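Side-chain contacts in COG3291: FOG: PKD repeat (Clostridium thermocellum, PDB 1WMX), which binds carbohydrate, probably cellulose chains, as the family 30 carbohydrate-binding module of CelJ, a much longer modular protein that probably has cellulase activity: residues 67-70 against 71-75; 137-140 against 141-144. All coordinates share one frame; numbering follows the deposited sequence.

Interaction 1. Residues 67-70 against 71-75. With SO4 (sulfate ion), chain C.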
loop_
_atom_site.group_PDB
_atom_site.type_symbol
_atom_site.label_atom_id
_atom_site.label_comp_id
_atom_site.label_asym_id
_atom_site.label_seq_id
_atom_site.Cartn_x
_atom_site.Cartn_y
_atom_site.Cartn_z
ATOM N N LEU B 67 -2.230 10.876 -3.682
ATOM C CA LEU B 67 -0.770 10.852 -3.651
ATOM C C LEU B 67 -0.226 12.201 -4.114
ATOM O O LEU B 67 -0.532 12.663 -5.210
ATOM C CB LEU B 67 -0.223 9.732 -4.552
ATOM C CG LEU B 67 -0.625 8.290 -4.197
ATOM C CD1 LEU B 67 -0.289 7.359 -5.345
ATOM C CD2 LEU B 67 0.081 7.847 -2.933
ATOM N N LEU B 68 0.569 12.838 -3.262
ATOM C CA LEU B 68 1.173 14.127 -3.589
ATOM C C LEU B 68 2.689 13.935 -3.657
ATOM O O LEU B 68 3.349 13.740 -2.639
ATOM C CB LEU B 68 0.807 15.161 -2.525
ATOM C CG LEU B 68 -0.691 15.388 -2.280
ATOM C CD1 LEU B 68 -0.875 16.317 -1.098
ATOM C CD2 LEU B 68 -1.352 15.960 -3.535
ATOM N N THR B 69 3.242 13.991 -4.863
ATOM C CA THR B 69 4.666 13.782 -5.048
ATOM C C THR B 69 5.539 14.900 -4.477
ATOM O O THR B 69 5.124 16.062 -4.399
ATOM C CB THR B 69 5.014 13.620 -6.543
ATOM O OG1 THR B 69 4.691 14.827 -7.232
ATOM C CG2 THR B 69 4.220 12.477 -7.174
ATOM N N LEU B 70 6.758 14.531 -4.082
ATOM C CA LEU B 70 7.722 15.476 -3.535
ATOM C C LEU B 70 8.658 15.907 -4.652
ATOM O O LEU B 70 9.171 17.016 -4.643
ATOM C CB LEU B 70 8.540 14.820 -2.417
ATOM C CG LEU B 70 7.907 14.665 -1.031
ATOM C CD1 LEU B 70 6.541 14.028 -1.123
ATOM C CD2 LEU B 70 8.835 13.826 -0.166
ATOM N N ARG B 71 8.875 15.008 -5.608
ATOM C CA ARG B 71 9.759 15.263 -6.741
ATOM C C ARG B 71 9.219 14.705 -8.057
ATOM O O ARG B 71 9.948 14.054 -8.808
ATOM C CB ARG B 71 11.144 14.670 -6.467
ATOM C CG ARG B 71 11.965 15.431 -5.425
ATOM C CD ARG B 71 12.442 16.762 -5.983
ATOM N NE ARG B 71 13.328 17.482 -5.072
ATOM C CZ ARG B 71 12.920 18.256 -4.071
ATOM N NH1 ARG B 71 11.628 18.426 -3.837
ATOM N NH2 ARG B 71 13.813 18.871 -3.308
ATOM N N GLY B 72 7.938 14.955 -8.318
ATOM C CA GLY B 72 7.312 14.498 -9.547
ATOM C C GLY B 72 7.461 13.017 -9.819
ATOM O O GLY B 72 7.658 12.626 -10.974
ATOM N N TRP B 73 7.377 12.213 -8.754
ATOM C CA TRP B 73 7.494 10.751 -8.794
ATOM C C TRP B 73 8.907 10.170 -8.578
ATOM O O TRP B 73 9.069 8.965 -8.381
ATOM C CB TRP B 73 6.861 10.185 -10.073
ATOM C CG TRP B 73 5.365 10.397 -10.123
ATOM C CD1 TRP B 73 4.673 11.223 -10.977
ATOM C CD2 TRP B 73 4.382 9.803 -9.264
ATOM N NE1 TRP B 73 3.327 11.175 -10.700
ATOM C CE2 TRP B 73 3.120 10.311 -9.652
ATOM C CE3 TRP B 73 4.445 8.892 -8.199
ATOM C CZ2 TRP B 73 1.930 9.939 -9.013
ATOM C CZ3 TRP B 73 3.259 8.522 -7.563
ATOM C CH2 TRP B 73 2.021 9.045 -7.973
ATOM N N ASN B 74 9.931 11.014 -8.622
ATOM C CA ASN B 74 11.286 10.534 -8.355
ATOM C C ASN B 74 11.377 10.404 -6.846
ATOM O O ASN B 74 10.556 10.968 -6.123
ATOM C CB ASN B 74 12.337 11.541 -8.808
ATOM C CG ASN B 74 12.521 11.552 -10.299
ATOM O OD1 ASN B 74 12.597 12.615 -10.911
ATOM N ND2 ASN B 74 12.598 10.372 -10.898
ATOM N N THR B 75 12.364 9.659 -6.368
ATOM C CA THR B 75 12.526 9.502 -4.929
ATOM C C THR B 75 13.240 10.731 -4.351
ATOM O O THR B 75 13.940 11.459 -5.061
ATOM C CB THR B 75 13.347 8.246 -4.591
ATOM O OG1 THR B 75 14.644 8.360 -5.179
ATOM C CG2 THR B 75 12.661 6.995 -5.131
HETATM S S SO4 C . 11.077 21.979 -2.617
HETATM O O1 SO4 C . 10.064 20.917 -2.775
HETATM O O2 SO4 C . 10.733 22.812 -1.448
HETATM O O3 SO4 C . 11.114 22.822 -3.825
HETATM O O4 SO4 C . 12.399 21.358 -2.411
HETATM O O HOH W 1 6.318 17.185 -6.948
#
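The methyl CG2 of T69 sits over one face of the W73 indole, near the middle of the ring system, while CD1 of L67 meets the same ring at its edge, close to the ring plane. The T69 methyl makes a CH-pi contact: CG2 lies 3.5 Å from the centroid of the five-membered ring, only 18° off its normal. At the far end of the indole the leucine contact is looser, CD1 of L67 standing 3.9 Å from CH2 of W73. T69 carries CG2 anti to the carbonyl carbon and turns its hydroxyl between the backbone N and the carbonyl carbon (chi1 63°). One branch thus serves the indole and the other a water that donates to OG1 of T69 at 2.9 Å. The same water accepts from N of G72 at 3.1 Å, bridging the strand end to the loop; OG1 is also hydrogen-bonded to the O of V20. Strand 64-69, an inner strand of the five-stranded antiparallel sheet of this carbohydrate-binding module, ends here, and a type I' beta turn follows from R71 to N74, with positive phi at both central residues, G72 and W73, and closed by a 3.0 Å bond from N of N74 to O of R71. The second flat group, the guanidinium of R71, has O of L70 at its edge, 2.9 Å from NH1; the oxygen is almost in the guanidinium plane, whereas NH1 stands 38° out of the carbonyl plane. A bend at chi2 folds the arginine back to this carbonyl. NH1 also binds O1 of a sulfate, probably from the crystallisation liquor, and NH2 reaches O4 of that ion at 3.0 Å; N of Q12 is another sulfate ligand. V112 of the second subunit packs on W73.

Interaction 2. Residues 137-140 against 141-144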
loop_
_atom_site.group_PDB
_atom_site.type_symbol
_atom_site.label_atom_id
_atom_site.label_comp_id
_atom_site.label_asym_id
_atom_site.label_seq_id
_atom_site.Cartn_x
_atom_site.Cartn_y
_atom_site.Cartn_z
ATOM N N LYS B 137 1.514 19.585 13.419
ATOM C CA LYS B 137 2.863 19.074 13.171
ATOM C C LYS B 137 2.898 17.581 13.479
ATOM O O LYS B 137 2.633 17.162 14.608
ATOM C CB LYS B 137 3.880 19.805 14.059
ATOM C CG LYS B 137 3.847 21.326 13.899
ATOM C CD LYS B 137 5.185 21.980 14.234
ATOM C CE LYS B 137 5.660 21.677 15.654
ATOM N NZ LYS B 137 6.949 22.322 15.969
ATOM N N ILE B 138 2.977 16.770 12.369
ATOM C CA ILE B 138 3.229 15.338 12.555
ATOM C C ILE B 138 4.731 15.117 12.515
ATOM O O ILE B 138 5.423 15.550 11.587
ATOM C CB ILE B 138 2.505 14.573 11.468
ATOM C CG1 ILE B 138 0.996 14.825 11.532
ATOM C CG2 ILE B 138 2.707 13.060 11.566
ATOM C CD1 ILE B 138 0.214 14.116 10.437
ATOM N N PRO B 139 5.503 14.539 13.277
ATOM C CA PRO B 139 6.860 14.084 13.505
ATOM C C PRO B 139 7.178 12.797 12.695
ATOM O O PRO B 139 6.650 11.703 12.987
ATOM C CB PRO B 139 7.000 13.904 14.970
ATOM C CG PRO B 139 5.604 14.075 15.584
ATOM C CD PRO B 139 4.623 14.387 14.514
ATOM N N LEU B 140 7.851 13.134 12.010
ATOM C CA LEU B 140 8.472 12.124 11.116
ATOM C C LEU B 140 8.869 10.871 11.896
ATOM O O LEU B 140 8.557 9.742 11.487
ATOM C CB LEU B 140 9.742 12.713 10.463
ATOM C CG LEU B 140 9.453 13.851 9.467
ATOM C CD1 LEU B 140 10.602 14.095 8.480
ATOM C CD2 LEU B 140 8.220 13.594 8.602
ATOM N N ARG B 141 9.721 10.977 12.906
ATOM C CA ARG B 141 10.208 9.770 13.596
ATOM C C ARG B 141 9.000 8.912 14.026
ATOM O O ARG B 141 9.083 7.673 14.068
ATOM C CB ARG B 141 11.096 10.176 14.861
ATOM C CG ARG B 141 10.324 11.011 15.938
ATOM C CD ARG B 141 11.106 11.722 17.135
ATOM N NE ARG B 141 11.486 13.048 16.907
ATOM C CZ ARG B 141 11.010 14.301 16.884
ATOM N NH1 ARG B 141 9.784 14.742 17.248
ATOM N NH2 ARG B 141 11.806 15.209 16.335
ATOM N N ASP B 142 7.834 9.457 14.105
ATOM C CA ASP B 142 6.666 8.669 14.530
ATOM C C ASP B 142 6.145 7.751 13.395
ATOM O O ASP B 142 5.451 6.761 13.648
ATOM C CB ASP B 142 5.495 9.599 14.921
ATOM C CG ASP B 142 5.728 10.393 16.209
ATOM O OD1 ASP B 142 4.774 11.110 16.707
ATOM O OD2 ASP B 142 6.871 10.348 16.795
ATOM N N LEU B 143 6.494 8.099 12.163
ATOM C CA LEU B 143 6.024 7.368 10.956
ATOM C C LEU B 143 7.079 6.485 10.338
ATOM O O LEU B 143 6.844 5.276 10.114
ATOM C CB LEU B 143 5.630 8.375 9.866
ATOM C CG LEU B 143 4.268 9.009 10.096
ATOM C CD1 LEU B 143 3.917 10.069 9.046
ATOM C CD2 LEU B 143 3.136 7.988 10.059
ATOM N N MET B 144 8.166 7.158 10.101
ATOM C CA MET B 144 9.336 6.618 9.457
ATOM C C MET B 144 10.348 5.973 10.387
ATOM O O MET B 144 11.558 6.105 10.191
ATOM C CB MET B 144 10.089 7.703 8.761
ATOM C CG MET B 144 9.308 8.378 7.665
ATOM S SD MET B 144 10.335 9.510 6.782
ATOM C CE MET B 144 9.387 10.387 5.576
#
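Two successive backbone amides grip the carbonyl oxygen of L140. N of L143 reaches O of L140 at 2.7 Å from 48° above the carbonyl plane, and N of M144 arrives at 3.0 Å nearly along the C=O axis, the N-H...O angle a fairly straight 160°. Beside this fork the D142 carboxylate lies against the P139 ring, OD1 of D142 coming within 3.3 Å of CG of P139. The same OD1 is hydrogen-bonded to OH of Y126, a residue whose side chain also touches P139. From R141, NH1 approaches CB of P139 at 3.7 Å. The arginine chain starts with CG between the backbone N and the carbonyl carbon (chi1 61°) and bends at chi3, which brings the guanidinium back towards the proline; its NE is hydrogen-bonded to the O of E83. On the buried side, CG2 of I138 meets CD1 of L143 at 4.1 Å, and F104 of strand 101-106 packs on L140, L143 and M144. A carbonyl shared by i+3 and i+4 amides is characteristic of a short helical turn, here the weakly bonded helix 140-143 that follows directly on strand 134-139 in the beta-rich carbohydrate-binding module.

How the interactions relate
From the N terminus, interaction 1 comes first, where strand 64-69 leaves the five-stranded sheet and turns into the loop leading to strand 86-93. Interaction 2 follows later, where strand 134-139 of the seven-stranded sheet passes into helix 140-143, before the chain enters strand 155-161 of the five-stranded sheet. The two are in series, neither nested nor crossed, and each is a local turn closed within its own continuous stretch. The centres of interactions 1 and 2 lie about 18 Å apart and the nearest atoms of interactions 1 and 2 about 7 Å, without touching. Residues 67-70 pack on strand 155-161, whereas 137-144 ties strand 86-93 to strands 101-106 and 118-122, joining the two sheets.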